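Local coordinates for ribosome hibernation protein YHBH (Vibrio cholerae serotype O1, PDB 4HEI) that probably binds the small ribosomal subunit and inhibits translation in stationary phase, associating with 100S dimers of 70S ribosomes, at residues I10-T13 / D14-D18; Q17-V20 / H21-D25; D25-E28 / R29-H33; E68-Y71 / A72-D75. All coordinates share one frame; numbering follows the deposited sequence.

Contact 1. Residues I10-T13 / D14-D18; sequences IDLT and DSMQD
T13 and M16 cross at about a right angle where the chain enters helix 14-27, the short hydroxyl branch of the threonine lying against the bent thioether chain of the methionine. T13 is the N-cap. Its OG1 sits between the backbone N and the carbonyl carbon (chi1 64°), which turns the hydroxyl oxygen toward the first helical turn, where T13 OG1 accepts from M16 N at 3.2 Å. The opening turn is closed a second time through the backbone: Q17 N reaches T13 O at 3.2 Å in a nearly straight bond, with an N-H...O angle of 171°. One residue thus satisfies two amides at the start of the helix. The turn belongs to the connection from strand 2-8 into helix 14-27, the first half of a beta-alpha-beta unit, and D11 forms the centre of an inverse gamma turn just ahead of the cap. Beyond the capping bond the methionine chain folds back along the loop, bending at chi3, so that M16 CE lies 3.3 Å from T13 OG1. I10 and M16 reach toward each other tip to tip, I10 CD1 approaching M16 SD at 3.9 Å. L12 meets Q17 crosswise, with L12 CG 4.2 Å from Q17 CG. M16 is buried, resting also on M70 and Y71 of helix 70-91, while S15 OG is hydrogen-bonded to Y71 OH.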
ATOM      1  N   ILE A  10      -2.201  14.409   8.670  1.00 35.14           N
ATOM      2  CA  ILE A  10      -2.811  13.327   9.425  1.00 34.93           C
ATOM      3  C   ILE A  10      -1.959  12.960  10.630  1.00 35.45           C
ATOM      4  O   ILE A  10      -0.752  13.214  10.659  1.00 32.00           O
ATOM      5  CB  ILE A  10      -2.971  12.069   8.542  1.00 36.59           C
ATOM      6  CG1 ILE A  10      -3.749  10.985   9.299  1.00 37.02           C
ATOM      7  CG2 ILE A  10      -1.597  11.538   8.140  1.00 35.35           C
ATOM      8  CD1 ILE A  10      -3.934   9.701   8.510  1.00 38.81           C
ATOM      9  N   ASP A  11      -2.597  12.365  11.632  1.00 36.21           N
ATOM     10  CA  ASP A  11      -1.874  11.936  12.816  1.00 38.05           C
ATOM     11  C   ASP A  11      -1.447  10.500  12.564  1.00 37.29           C
ATOM     12  O   ASP A  11      -2.172   9.563  12.893  1.00 39.20           O
ATOM     13  CB  ASP A  11      -2.765  12.010  14.058  1.00 39.45           C
ATOM     14  CG  ASP A  11      -2.097  11.420  15.288  1.00 40.55           C
ATOM     15  OD1 ASP A  11      -0.851  11.432  15.345  1.00 42.34           O
ATOM     16  OD2 ASP A  11      -2.814  10.959  16.199  1.00 42.05           O
ATOM     17  N   LEU A  12      -0.282  10.337  11.947  1.00 36.49           N
ATOM     18  CA  LEU A  12       0.249   9.012  11.646  1.00 35.58           C
ATOM     19  C   LEU A  12       0.585   8.307  12.962  1.00 35.59           C
ATOM     20  O   LEU A  12       1.490   8.723  13.682  1.00 35.74           O
ATOM     21  CB  LEU A  12       1.502   9.144  10.774  1.00 35.07           C
ATOM     22  CG  LEU A  12       2.121   7.883  10.168  1.00 35.46           C
ATOM     23  CD1 LEU A  12       1.116   7.191   9.256  1.00 35.43           C
ATOM     24  CD2 LEU A  12       3.366   8.271   9.378  1.00 34.86           C
ATOM     25  N   THR A  13      -0.154   7.248  13.275  1.00 34.64           N
ATOM     26  CA  THR A  13       0.054   6.502  14.514  1.00 33.78           C
ATOM     27  C   THR A  13       0.846   5.224  14.290  1.00 33.79           C
ATOM     28  O   THR A  13       0.972   4.749  13.161  1.00 34.12           O
ATOM     29  CB  THR A  13      -1.288   6.105  15.158  1.00 33.21           C
ATOM     30  OG1 THR A  13      -1.988   5.215  14.284  1.00 33.25           O
ATOM     31  CG2 THR A  13      -2.149   7.336  15.405  1.00 33.67           C
ATOM     32  N   ASP A  14       1.378   4.663  15.369  1.00 32.72           N
ATOM     33  CA  ASP A  14       2.141   3.428  15.257  1.00 33.22           C
ATOM     34  C   ASP A  14       1.220   2.291  14.849  1.00 32.45           C
ATOM     35  O   ASP A  14       1.661   1.323  14.234  1.00 32.44           O
ATOM     36  CB  ASP A  14       2.828   3.097  16.580  1.00 36.07           C
ATOM     37  CG  ASP A  14       3.925   4.079  16.918  1.00 39.48           C
ATOM     38  OD1 ASP A  14       4.802   4.299  16.055  1.00 40.99           O
ATOM     39  OD2 ASP A  14       3.912   4.627  18.039  1.00 42.42           O
ATOM     40  N   SER A  15      -0.059   2.411  15.192  1.00 31.21           N
ATOM     41  CA  SER A  15      -1.031   1.388  14.828  1.00 29.06           C
ATOM     42  C   SER A  15      -1.182   1.348  13.312  1.00 27.94           C
ATOM     43  O   SER A  15      -1.242   0.273  12.720  1.00 26.89           O
ATOM     44  CB  SER A  15      -2.391   1.670  15.471  1.00 28.41           C
ATOM     45  OG  SER A  15      -3.358   0.738  15.013  1.00 25.23           O
ATOM     46  N   MET A  16      -1.257   2.520  12.686  1.00 27.06           N
ATOM     47  CA  MET A  16      -1.382   2.583  11.238  1.00 27.11           C
ATOM     48  C   MET A  16      -0.154   1.947  10.609  1.00 25.83           C
ATOM     49  O   MET A  16      -0.266   1.096   9.728  1.00 22.51           O
ATOM     50  CB  MET A  16      -1.497   4.034  10.756  1.00 27.54           C
ATOM     51  CG  MET A  16      -2.915   4.560  10.687  1.00 30.58           C
ATOM     52  SD  MET A  16      -2.941   6.313  10.261  1.00 31.56           S
ATOM     53  CE  MET A  16      -3.317   7.024  11.844  1.00 35.58           C
ATOM     54  N   GLN A  17       1.019   2.360  11.068  1.00 25.37           N
ATOM     55  CA  GLN A  17       2.251   1.816  10.527  1.00 27.36           C
ATOM     56  C   GLN A  17       2.338   0.317  10.759  1.00 26.64           C
ATOM     57  O   GLN A  17       2.701  -0.430   9.850  1.00 24.30           O
ATOM     58  CB  GLN A  17       3.458   2.545  11.123  1.00 30.63           C
ATOM     59  CG  GLN A  17       3.553   3.982  10.628  1.00 33.22           C
ATOM     60  CD  GLN A  17       4.841   4.671  11.025  1.00 36.65           C
ATOM     61  OE1 GLN A  17       4.979   5.162  12.143  1.00 37.97           O
ATOM     62  NE2 GLN A  17       5.797   4.703  10.107  1.00 37.72           N
ATOM     63  N   ASP A  18       1.990  -0.128  11.965  1.00 26.58           N
ATOM     64  CA  ASP A  18       2.022  -1.557  12.269  1.00 27.29           C
ATOM     65  C   ASP A  18       1.074  -2.304  11.336  1.00 25.93           C
ATOM     66  O   ASP A  18       1.417  -3.361  10.794  1.00 24.18           O
ATOM     67  CB  ASP A  18       1.614  -1.821  13.723  1.00 29.58           C
ATOM     68  CG  ASP A  18       2.648  -1.333  14.723  1.00 32.20           C
ATOM     69  OD1 ASP A  18       3.826  -1.188  14.343  1.00 34.42           O
ATOM     70  OD2 ASP A  18       2.285  -1.108  15.897  1.00 34.70           O
TER

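Contact 2. Residues Q17-V20 / H21-D25; sequences QDYV and HSKFD
Two successive turns in the middle of helix 14-27, the crossover helix of a beta-alpha-beta unit, bring K23 over one face of the Y19 ring and V20 beside F24. The Y19 and K23 side chains run side by side in the same direction. The lysine is bent at chi2 and chi3, which lays its methylenes on the tyrosine: K23 CG stands 4.2 Å from the Y19 ring centroid in a CH-pi contact, displaced toward the rim, and K23 CD comes to 3.8 Å from Y19 CZ. The ammonium end is carried past the ring to a salt bridge with D75 of helix 70-91. V20 and F24 also point the same way, toward the inner side of this helix in the unit formed with strands 2-8 and 34-44. V20 CG1 touches the ring at F24 CD2, 3.7 Å away, and V20 O lies in the plane of that ring at its edge. V20 O also accepts from F24 N at 3.1 Å, while H21 N binds Q17 O at 2.9 Å; both are regular i to i+4 helix bonds. At the imidazole edge, H21 CD2 passes 3.4 Å from Q17 O. F24 continues inward onto I3, V37, V39 and L81, and V20 rests on I5 and I74.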
ATOM      1  N   GLN A  17       1.019   2.360  11.068  1.00 25.37           N
ATOM      2  CA  GLN A  17       2.251   1.816  10.527  1.00 27.36           C
ATOM      3  C   GLN A  17       2.338   0.317  10.759  1.00 26.64           C
ATOM      4  O   GLN A  17       2.701  -0.430   9.850  1.00 24.30           O
ATOM      5  CB  GLN A  17       3.458   2.545  11.123  1.00 30.63           C
ATOM      6  CG  GLN A  17       3.553   3.982  10.628  1.00 33.22           C
ATOM      7  CD  GLN A  17       4.841   4.671  11.025  1.00 36.65           C
ATOM      8  OE1 GLN A  17       4.979   5.162  12.143  1.00 37.97           O
ATOM      9  NE2 GLN A  17       5.797   4.703  10.107  1.00 37.72           N
ATOM     10  N   ASP A  18       1.990  -0.128  11.965  1.00 26.58           N
ATOM     11  CA  ASP A  18       2.022  -1.557  12.269  1.00 27.29           C
ATOM     12  C   ASP A  18       1.074  -2.304  11.336  1.00 25.93           C
ATOM     13  O   ASP A  18       1.417  -3.361  10.794  1.00 24.18           O
ATOM     14  CB  ASP A  18       1.614  -1.821  13.723  1.00 29.58           C
ATOM     15  CG  ASP A  18       2.648  -1.333  14.723  1.00 32.20           C
ATOM     16  OD1 ASP A  18       3.826  -1.188  14.343  1.00 34.42           O
ATOM     17  OD2 ASP A  18       2.285  -1.108  15.897  1.00 34.70           O
ATOM     18  N   TYR A  19      -0.118  -1.750  11.151  1.00 23.39           N
ATOM     19  CA  TYR A  19      -1.114  -2.365  10.286  1.00 22.91           C
ATOM     20  C   TYR A  19      -0.599  -2.458   8.855  1.00 21.84           C
ATOM     21  O   TYR A  19      -0.717  -3.501   8.211  1.00 19.70           O
ATOM     22  CB  TYR A  19      -2.415  -1.553  10.313  1.00 23.05           C
ATOM     23  CG  TYR A  19      -3.552  -2.214   9.579  1.00 23.61           C
ATOM     24  CD1 TYR A  19      -4.136  -3.379  10.071  1.00 25.82           C
ATOM     25  CD2 TYR A  19      -4.037  -1.687   8.385  1.00 24.98           C
ATOM     26  CE1 TYR A  19      -5.174  -4.000   9.393  1.00 26.42           C
ATOM     27  CE2 TYR A  19      -5.071  -2.302   7.698  1.00 27.98           C
ATOM     28  CZ  TYR A  19      -5.634  -3.458   8.209  1.00 28.44           C
ATOM     29  OH  TYR A  19      -6.655  -4.073   7.536  1.00 31.35           O
ATOM     30  N   VAL A  20      -0.037  -1.364   8.354  1.00 20.91           N
ATOM     31  CA  VAL A  20       0.497  -1.354   6.997  1.00 19.40           C
ATOM     32  C   VAL A  20       1.555  -2.440   6.860  1.00 20.42           C
ATOM     33  O   VAL A  20       1.538  -3.216   5.905  1.00 18.26           O
ATOM     34  CB  VAL A  20       1.122   0.002   6.644  1.00 18.76           C
ATOM     35  CG1 VAL A  20       1.844  -0.091   5.298  1.00 16.34           C
ATOM     36  CG2 VAL A  20       0.026   1.079   6.578  1.00 17.16           C
ATOM     37  N   HIS A  21       2.471  -2.494   7.818  1.00 22.01           N
ATOM     38  CA  HIS A  21       3.518  -3.507   7.782  1.00 24.72           C
ATOM     39  C   HIS A  21       2.916  -4.907   7.777  1.00 24.57           C
ATOM     40  O   HIS A  21       3.370  -5.790   7.042  1.00 26.25           O
ATOM     41  CB  HIS A  21       4.464  -3.323   8.969  1.00 26.42           C
ATOM     42  CG  HIS A  21       5.614  -2.417   8.671  1.00 31.41           C
ATOM     43  ND1 HIS A  21       6.647  -2.783   7.834  1.00 32.60           N
ATOM     44  CD2 HIS A  21       5.877  -1.146   9.060  1.00 33.92           C
ATOM     45  CE1 HIS A  21       7.496  -1.777   7.719  1.00 33.95           C
ATOM     46  NE2 HIS A  21       7.053  -0.771   8.452  1.00 33.33           N
ATOM     47  N   SER A  22       1.878  -5.101   8.579  1.00 25.67           N
ATOM     48  CA  SER A  22       1.208  -6.391   8.650  1.00 27.87           C
ATOM     49  C   SER A  22       0.702  -6.818   7.270  1.00 26.46           C
ATOM     50  O   SER A  22       0.951  -7.944   6.823  1.00 24.22           O
ATOM     51  CB  SER A  22       0.037  -6.309   9.636  1.00 29.17           C
ATOM     52  OG  SER A  22      -0.635  -7.550   9.726  1.00 34.87           O
ATOM     53  N   LYS A  23       0.001  -5.913   6.593  1.00 25.73           N
ATOM     54  CA  LYS A  23      -0.547  -6.194   5.267  1.00 25.28           C
ATOM     55  C   LYS A  23       0.537  -6.547   4.244  1.00 24.38           C
ATOM     56  O   LYS A  23       0.365  -7.465   3.443  1.00 22.35           O
ATOM     57  CB  LYS A  23      -1.343  -4.985   4.757  1.00 27.42           C
ATOM     58  CG  LYS A  23      -2.439  -4.509   5.699  1.00 30.95           C
ATOM     59  CD  LYS A  23      -3.577  -5.513   5.815  1.00 32.94           C
ATOM     60  CE  LYS A  23      -4.347  -5.619   4.513  1.00 33.73           C
ATOM     61  NZ  LYS A  23      -5.578  -6.441   4.661  1.00 37.83           N
ATOM     62  N   PHE A  24       1.648  -5.815   4.264  1.00 23.33           N
ATOM     63  CA  PHE A  24       2.730  -6.065   3.322  1.00 25.55           C
ATOM     64  C   PHE A  24       3.539  -7.318   3.642  1.00 26.19           C
ATOM     65  O   PHE A  24       4.068  -7.966   2.739  1.00 26.40           O
ATOM     66  CB  PHE A  24       3.621  -4.828   3.211  1.00 27.50           C
ATOM     67  CG  PHE A  24       3.070  -3.792   2.275  1.00 28.96           C
ATOM     68  CD1 PHE A  24       3.272  -3.905   0.902  1.00 29.22           C
ATOM     69  CD2 PHE A  24       2.290  -2.746   2.753  1.00 29.62           C
ATOM     70  CE1 PHE A  24       2.701  -2.989   0.019  1.00 29.19           C
ATOM     71  CE2 PHE A  24       1.714  -1.828   1.878  1.00 31.69           C
ATOM     72  CZ  PHE A  24       1.919  -1.951   0.507  1.00 29.09           C
ATOM     73  N   ASP A  25       3.596  -7.696   4.914  1.00 24.12           N
ATOM     74  CA  ASP A  25       4.298  -8.922   5.270  1.00 23.84           C
ATOM     75  C   ASP A  25       3.527 -10.120   4.705  1.00 24.19           C
ATOM     76  O   ASP A  25       4.128 -11.114   4.306  1.00 25.06           O
ATOM     77  CB  ASP A  25       4.447  -9.062   6.789  1.00 24.20           C
ATOM     78  CG  ASP A  25       5.603  -8.247   7.333  1.00 26.41           C
ATOM     79  OD1 ASP A  25       6.455  -7.820   6.530  1.00 26.31           O
ATOM     80  OD2 ASP A  25       5.668  -8.048   8.564  1.00 28.80           O
TER

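Contact 3. Residues D25-E28 / R29-H33; sequences DKLE and RFFDH
L27 O is gripped by two backbone amides as helix 14-27 gives way to the loop before strand 34-44. F31 N donates to L27 O at 3.2 Å in the carbonyl plane, whereas F30 N comes to L27 O at 3.0 Å from above that plane, 49° out of it and away from a lone pair. R29 N in turn bonds K26 O at 3.2 Å, so short-range i to i+3 bonds enter where the helical pattern breaks down. The side chains of L27 and F31 cross obliquely: with CG anti to the backbone N (chi1 -172°), the leucine sends its CD1 methyl against the phenylalanine ring edge, near the ring plane, L27 CD1 lying 3.4 Å from F31 CE2. Both residues are buried, and both pack on L85 of helix 70-91. On the polar side one water joins three groups. It donates to D25 O at 2.6 Å and to E28 OE1 at 2.9 Å, and accepts from R29 NE at 2.7 Å, lying in the guanidinium plane at its edge. The arginine, bent at chi2, brings NE to this water, but E28 OE1 and R29 NE remain 4.7 Å apart. The opposite charges of E28 and R29 are therefore linked through solvent, and their attraction is probably softened by the intervening water, which also supplies a donor to the carbonyl of D25.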
ATOM      1  N   ASP A  25       3.596  -7.696   4.914  1.00 24.12           N
ATOM      2  CA  ASP A  25       4.298  -8.922   5.270  1.00 23.84           C
ATOM      3  C   ASP A  25       3.527 -10.120   4.705  1.00 24.19           C
ATOM      4  O   ASP A  25       4.128 -11.114   4.306  1.00 25.06           O
ATOM      5  CB  ASP A  25       4.447  -9.062   6.789  1.00 24.20           C
ATOM      6  CG  ASP A  25       5.603  -8.247   7.333  1.00 26.41           C
ATOM      7  OD1 ASP A  25       6.455  -7.820   6.530  1.00 26.31           O
ATOM      8  OD2 ASP A  25       5.668  -8.048   8.564  1.00 28.80           O
ATOM      9  N   LYS A  26       2.202 -10.029   4.660  1.00 22.60           N
ATOM     10  CA  LYS A  26       1.407 -11.125   4.117  1.00 26.08           C
ATOM     11  C   LYS A  26       1.591 -11.176   2.608  1.00 24.82           C
ATOM     12  O   LYS A  26       1.783 -12.241   2.014  1.00 24.70           O
ATOM     13  CB  LYS A  26      -0.077 -10.933   4.436  1.00 27.05           C
ATOM     14  CG  LYS A  26      -0.425 -11.023   5.912  1.00 30.64           C
ATOM     15  CD  LYS A  26      -1.932 -10.971   6.111  1.00 34.89           C
ATOM     16  CE  LYS A  26      -2.307 -11.148   7.569  1.00 36.46           C
ATOM     17  NZ  LYS A  26      -1.807 -12.444   8.106  1.00 40.42           N
ATOM     18  N   LEU A  27       1.542  -9.998   2.002  1.00 24.71           N
ATOM     19  CA  LEU A  27       1.688  -9.831   0.567  1.00 25.29           C
ATOM     20  C   LEU A  27       2.983 -10.403  -0.018  1.00 24.65           C
ATOM     21  O   LEU A  27       2.965 -11.055  -1.065  1.00 23.83           O
ATOM     22  CB  LEU A  27       1.600  -8.340   0.233  1.00 29.57           C
ATOM     23  CG  LEU A  27       1.530  -7.955  -1.240  1.00 32.36           C
ATOM     24  CD1 LEU A  27       0.203  -8.442  -1.808  1.00 33.76           C
ATOM     25  CD2 LEU A  27       1.645  -6.447  -1.389  1.00 33.33           C
ATOM     26  N   GLU A  28       4.108 -10.167   0.652  1.00 21.30           N
ATOM     27  CA  GLU A  28       5.388 -10.636   0.135  1.00 20.37           C
ATOM     28  C   GLU A  28       5.502 -12.157   0.036  1.00 19.69           C
ATOM     29  O   GLU A  28       6.409 -12.676  -0.622  1.00 19.37           O
ATOM     30  CB  GLU A  28       6.550 -10.083   0.975  1.00 23.17           C
ATOM     31  CG  GLU A  28       6.733 -10.739   2.331  1.00 25.67           C
ATOM     32  CD  GLU A  28       8.083 -10.406   2.972  1.00 25.39           C
ATOM     33  OE1 GLU A  28       8.350 -10.897   4.090  1.00 23.55           O
ATOM     34  OE2 GLU A  28       8.875  -9.660   2.355  1.00 26.71           O
ATOM     35  N   ARG A  29       4.589 -12.878   0.683  1.00 18.56           N
ATOM     36  CA  ARG A  29       4.633 -14.338   0.622  1.00 16.64           C
ATOM     37  C   ARG A  29       4.146 -14.848  -0.733  1.00 18.46           C
ATOM     38  O   ARG A  29       4.497 -15.945  -1.155  1.00 16.71           O
ATOM     39  CB  ARG A  29       3.787 -14.945   1.739  1.00 13.57           C
ATOM     40  CG  ARG A  29       4.296 -14.665   3.138  1.00 14.42           C
ATOM     41  CD  ARG A  29       5.709 -15.187   3.333  1.00 16.75           C
ATOM     42  NE  ARG A  29       6.150 -14.997   4.708  1.00 16.86           N
ATOM     43  CZ  ARG A  29       6.688 -15.958   5.441  1.00 15.47           C
ATOM     44  NH1 ARG A  29       6.852 -17.165   4.911  1.00 12.57           N
ATOM     45  NH2 ARG A  29       7.034 -15.721   6.700  1.00 14.97           N
ATOM     46  N   PHE A  30       3.344 -14.038  -1.417  1.00 20.97           N
ATOM     47  CA  PHE A  30       2.805 -14.417  -2.719  1.00 23.20           C
ATOM     48  C   PHE A  30       3.536 -13.753  -3.878  1.00 24.04           C
ATOM     49  O   PHE A  30       3.554 -14.274  -4.995  1.00 23.38           O
ATOM     50  CB  PHE A  30       1.325 -14.067  -2.771  1.00 24.74           C
ATOM     51  CG  PHE A  30       0.495 -14.882  -1.837  1.00 25.43           C
ATOM     52  CD1 PHE A  30       0.146 -16.189  -2.164  1.00 23.87           C
ATOM     53  CD2 PHE A  30       0.097 -14.368  -0.612  1.00 26.00           C
ATOM     54  CE1 PHE A  30      -0.586 -16.973  -1.278  1.00 24.99           C
ATOM     55  CE2 PHE A  30      -0.637 -15.144   0.281  1.00 26.34           C
ATOM     56  CZ  PHE A  30      -0.978 -16.454  -0.054  1.00 26.84           C
ATOM     57  N   PHE A  31       4.142 -12.606  -3.602  1.00 24.49           N
ATOM     58  CA  PHE A  31       4.884 -11.855  -4.605  1.00 26.82           C
ATOM     59  C   PHE A  31       6.234 -11.574  -3.981  1.00 27.92           C
ATOM     60  O   PHE A  31       6.358 -10.678  -3.149  1.00 29.53           O
ATOM     61  CB  PHE A  31       4.155 -10.550  -4.897  1.00 25.58           C
ATOM     62  CG  PHE A  31       2.696 -10.737  -5.139  1.00 23.63           C
ATOM     63  CD1 PHE A  31       2.244 -11.289  -6.331  1.00 23.60           C
ATOM     64  CD2 PHE A  31       1.771 -10.411  -4.155  1.00 23.72           C
ATOM     65  CE1 PHE A  31       0.887 -11.516  -6.542  1.00 22.56           C
ATOM     66  CE2 PHE A  31       0.415 -10.632  -4.353  1.00 20.82           C
ATOM     67  CZ  PHE A  31      -0.029 -11.188  -5.554  1.00 23.29           C
ATOM     68  N   ASP A  32       7.244 -12.327  -4.399  1.00 30.59           N
ATOM     69  CA  ASP A  32       8.583 -12.212  -3.826  1.00 35.51           C
ATOM     70  C   ASP A  32       9.606 -11.328  -4.537  1.00 35.53           C
ATOM     71  O   ASP A  32      10.792 -11.364  -4.203  1.00 36.56           O
ATOM     72  CB  ASP A  32       9.165 -13.615  -3.659  1.00 39.26           C
ATOM     73  CG  ASP A  32       9.299 -14.347  -4.978  1.00 42.30           C
ATOM     74  OD1 ASP A  32       9.466 -15.585  -4.954  1.00 44.65           O
ATOM     75  OD2 ASP A  32       9.244 -13.687  -6.041  1.00 45.53           O
ATOM     76  N   HIS A  33       9.163 -10.527  -5.501  1.00 35.03           N
ATOM     77  CA  HIS A  33      10.083  -9.659  -6.220  1.00 35.79           C
ATOM     78  C   HIS A  33       9.851  -8.175  -5.925  1.00 34.11           C
ATOM     79  O   HIS A  33      10.163  -7.307  -6.737  1.00 34.19           O
ATOM     80  CB  HIS A  33       9.974  -9.924  -7.719  1.00 40.19           C
ATOM     81  CG  HIS A  33      10.270 -11.341  -8.095  1.00 44.63           C
ATOM     82  ND1 HIS A  33      11.428 -11.984  -7.714  1.00 47.18           N
ATOM     83  CD2 HIS A  33       9.565 -12.237  -8.826  1.00 46.89           C
ATOM     84  CE1 HIS A  33      11.425 -13.214  -8.195  1.00 47.78           C
ATOM     85  NE2 HIS A  33      10.307 -13.393  -8.874  1.00 48.35           N
TER
HETATM   86  O   HOH W   1       6.192 -12.323   5.347  1.00 21.59           O

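Contact 4. Residues E68-Y71 / A72-D75; sequences ENMY and AAID
A chi1 of 179° holds N69 CG opposite the backbone N, and a chi2 of -85° then turns the amide so that OD1 faces the start of helix 70-91. There N69 OD1, from the N-cap position, accepts from A72 N at 3.0 Å, the donor lying in the plane of the side-chain carbonyl and on a lone pair. The main-chain oxygen N69 O takes the next amide, A73 N, at 2.9 Å. I74 N then bonds M70 O at 2.9 Å and D75 N bonds Y71 O at 3.0 Å, carrying the regular helical pattern forward. M70 faces the interior, M70 SD 4.2 Å from A73 CB and M70 CG 4.2 Å from I74 CD1; the methionine also meets I10. Y71 and D75 turn their polar groups toward helix 14-27, where S15 and K23 are their respective partners. The carboxylate oxygen D75 OD2 lies 2.9 Å from Y71 O, and two acceptors so close would be expected to repel mildly, while the K23 ammonium would probably favour the charged form of the carboxylate. At the helix start, the asparagine cap supplies acceptors to two amides of the first turn.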
ATOM      1  N   GLU A  68     -13.847   6.739   4.408  1.00 25.99           N
ATOM      2  CA  GLU A  68     -14.068   7.637   5.531  1.00 27.38           C
ATOM      3  C   GLU A  68     -13.176   7.153   6.675  1.00 26.18           C
ATOM      4  O   GLU A  68     -12.846   7.919   7.580  1.00 26.37           O
ATOM      5  CB  GLU A  68     -15.546   7.644   5.952  0.55 30.14           C
ATOM      6  CG  GLU A  68     -16.421   8.564   5.094  0.55 33.21           C
ATOM      7  CD  GLU A  68     -17.874   8.592   5.533  0.55 36.16           C
ATOM      8  OE1 GLU A  68     -18.134   8.808   6.736  0.55 37.77           O
ATOM      9  OE2 GLU A  68     -18.761   8.408   4.671  0.55 38.44           O
ATOM     10  N   ASN A  69     -12.777   5.879   6.619  1.00 26.03           N
ATOM     11  CA  ASN A  69     -11.900   5.298   7.642  1.00 23.55           C
ATOM     12  C   ASN A  69     -10.558   4.903   7.010  1.00 21.93           C
ATOM     13  O   ASN A  69     -10.523   4.183   6.019  1.00 19.66           O
ATOM     14  CB  ASN A  69     -12.562   4.069   8.275  1.00 24.86           C
ATOM     15  CG  ASN A  69     -11.687   3.408   9.322  1.00 24.50           C
ATOM     16  OD1 ASN A  69     -10.833   2.580   9.004  1.00 25.00           O
ATOM     17  ND2 ASN A  69     -11.884   3.785  10.578  1.00 23.85           N
ATOM     18  N   MET A  70      -9.459   5.371   7.592  1.00 21.44           N
ATOM     19  CA  MET A  70      -8.125   5.092   7.055  1.00 20.31           C
ATOM     20  C   MET A  70      -7.756   3.614   6.975  1.00 21.21           C
ATOM     21  O   MET A  70      -7.156   3.173   6.001  1.00 18.53           O
ATOM     22  CB  MET A  70      -7.062   5.845   7.861  1.00 21.19           C
ATOM     23  CG  MET A  70      -5.644   5.712   7.304  1.00 21.73           C
ATOM     24  SD  MET A  70      -5.511   6.265   5.579  1.00 24.95           S
ATOM     25  CE  MET A  70      -5.403   8.013   5.816  1.00 20.99           C
ATOM     26  N   TYR A  71      -8.114   2.838   7.988  1.00 21.90           N
ATOM     27  CA  TYR A  71      -7.786   1.421   7.958  1.00 20.47           C
ATOM     28  C   TYR A  71      -8.536   0.728   6.835  1.00 21.01           C
ATOM     29  O   TYR A  71      -8.005  -0.174   6.186  1.00 22.15           O
ATOM     30  CB  TYR A  71      -8.094   0.789   9.316  1.00 21.30           C
ATOM     31  CG  TYR A  71      -7.125   1.228  10.389  1.00 19.83           C
ATOM     32  CD1 TYR A  71      -5.930   0.544  10.601  1.00 20.37           C
ATOM     33  CD2 TYR A  71      -7.388   2.351  11.169  1.00 21.68           C
ATOM     34  CE1 TYR A  71      -5.022   0.959  11.561  1.00 20.75           C
ATOM     35  CE2 TYR A  71      -6.486   2.781  12.137  1.00 24.04           C
ATOM     36  CZ  TYR A  71      -5.306   2.082  12.330  1.00 21.61           C
ATOM     37  OH  TYR A  71      -4.416   2.502  13.285  1.00 24.32           O
ATOM     38  N   ALA A  72      -9.770   1.156   6.589  1.00 20.88           N
ATOM     39  CA  ALA A  72     -10.568   0.586   5.512  1.00 20.02           C
ATOM     40  C   ALA A  72      -9.944   1.022   4.183  1.00 20.68           C
ATOM     41  O   ALA A  72      -9.955   0.277   3.203  1.00 19.95           O
ATOM     42  CB  ALA A  72     -12.007   1.081   5.604  1.00 20.84           C
ATOM     43  N   ALA A  73      -9.407   2.237   4.159  1.00 20.52           N
ATOM     44  CA  ALA A  73      -8.763   2.753   2.952  1.00 20.73           C
ATOM     45  C   ALA A  73      -7.555   1.878   2.621  1.00 19.51           C
ATOM     46  O   ALA A  73      -7.346   1.494   1.469  1.00 17.98           O
ATOM     47  CB  ALA A  73      -8.321   4.200   3.169  1.00 20.42           C
ATOM     48  N   ILE A  74      -6.766   1.559   3.641  1.00 20.18           N
ATOM     49  CA  ILE A  74      -5.590   0.723   3.448  1.00 20.27           C
ATOM     50  C   ILE A  74      -5.984  -0.660   2.944  1.00 20.76           C
ATOM     51  O   ILE A  74      -5.329  -1.213   2.066  1.00 20.01           O
ATOM     52  CB  ILE A  74      -4.782   0.603   4.756  1.00 21.21           C
ATOM     53  CG1 ILE A  74      -4.212   1.978   5.123  1.00 20.54           C
ATOM     54  CG2 ILE A  74      -3.656  -0.414   4.594  1.00 18.69           C
ATOM     55  CD1 ILE A  74      -3.700   2.066   6.542  1.00 21.38           C
ATOM     56  N   ASP A  75      -7.052  -1.231   3.496  1.00 21.18           N
ATOM     57  CA  ASP A  75      -7.489  -2.547   3.042  1.00 22.83           C
ATOM     58  C   ASP A  75      -7.890  -2.509   1.584  1.00 19.77           C
ATOM     59  O   ASP A  75      -7.602  -3.438   0.834  1.00 20.19           O
ATOM     60  CB  ASP A  75      -8.673  -3.045   3.865  1.00 25.91           C
ATOM     61  CG  ASP A  75      -8.275  -3.440   5.254  1.00 32.11           C
ATOM     62  OD1 ASP A  75      -7.363  -4.282   5.379  1.00 33.92           O
ATOM     63  OD2 ASP A  75      -8.871  -2.912   6.214  1.00 34.80           O
TER

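From the N terminus, strand 2-8 leads into contact 1, which closes the turn that starts helix 14-27. Contact 2 takes up the same helix, sharing Q17 and D18 with contact 1, and contact 3 follows from D25, closing the turn that releases the chain toward strand 34-44. Each begins on the stretch where the one before ends, and none nests inside another. Contact 4 comes much later, after strand 59-67, where helix 70-91 begins. It touches contact 1 through S15 and Y71 and contact 2 through K23 and D75, joining the two helices. Contact 3 stays apart from it, their centres about 21 Å from each other.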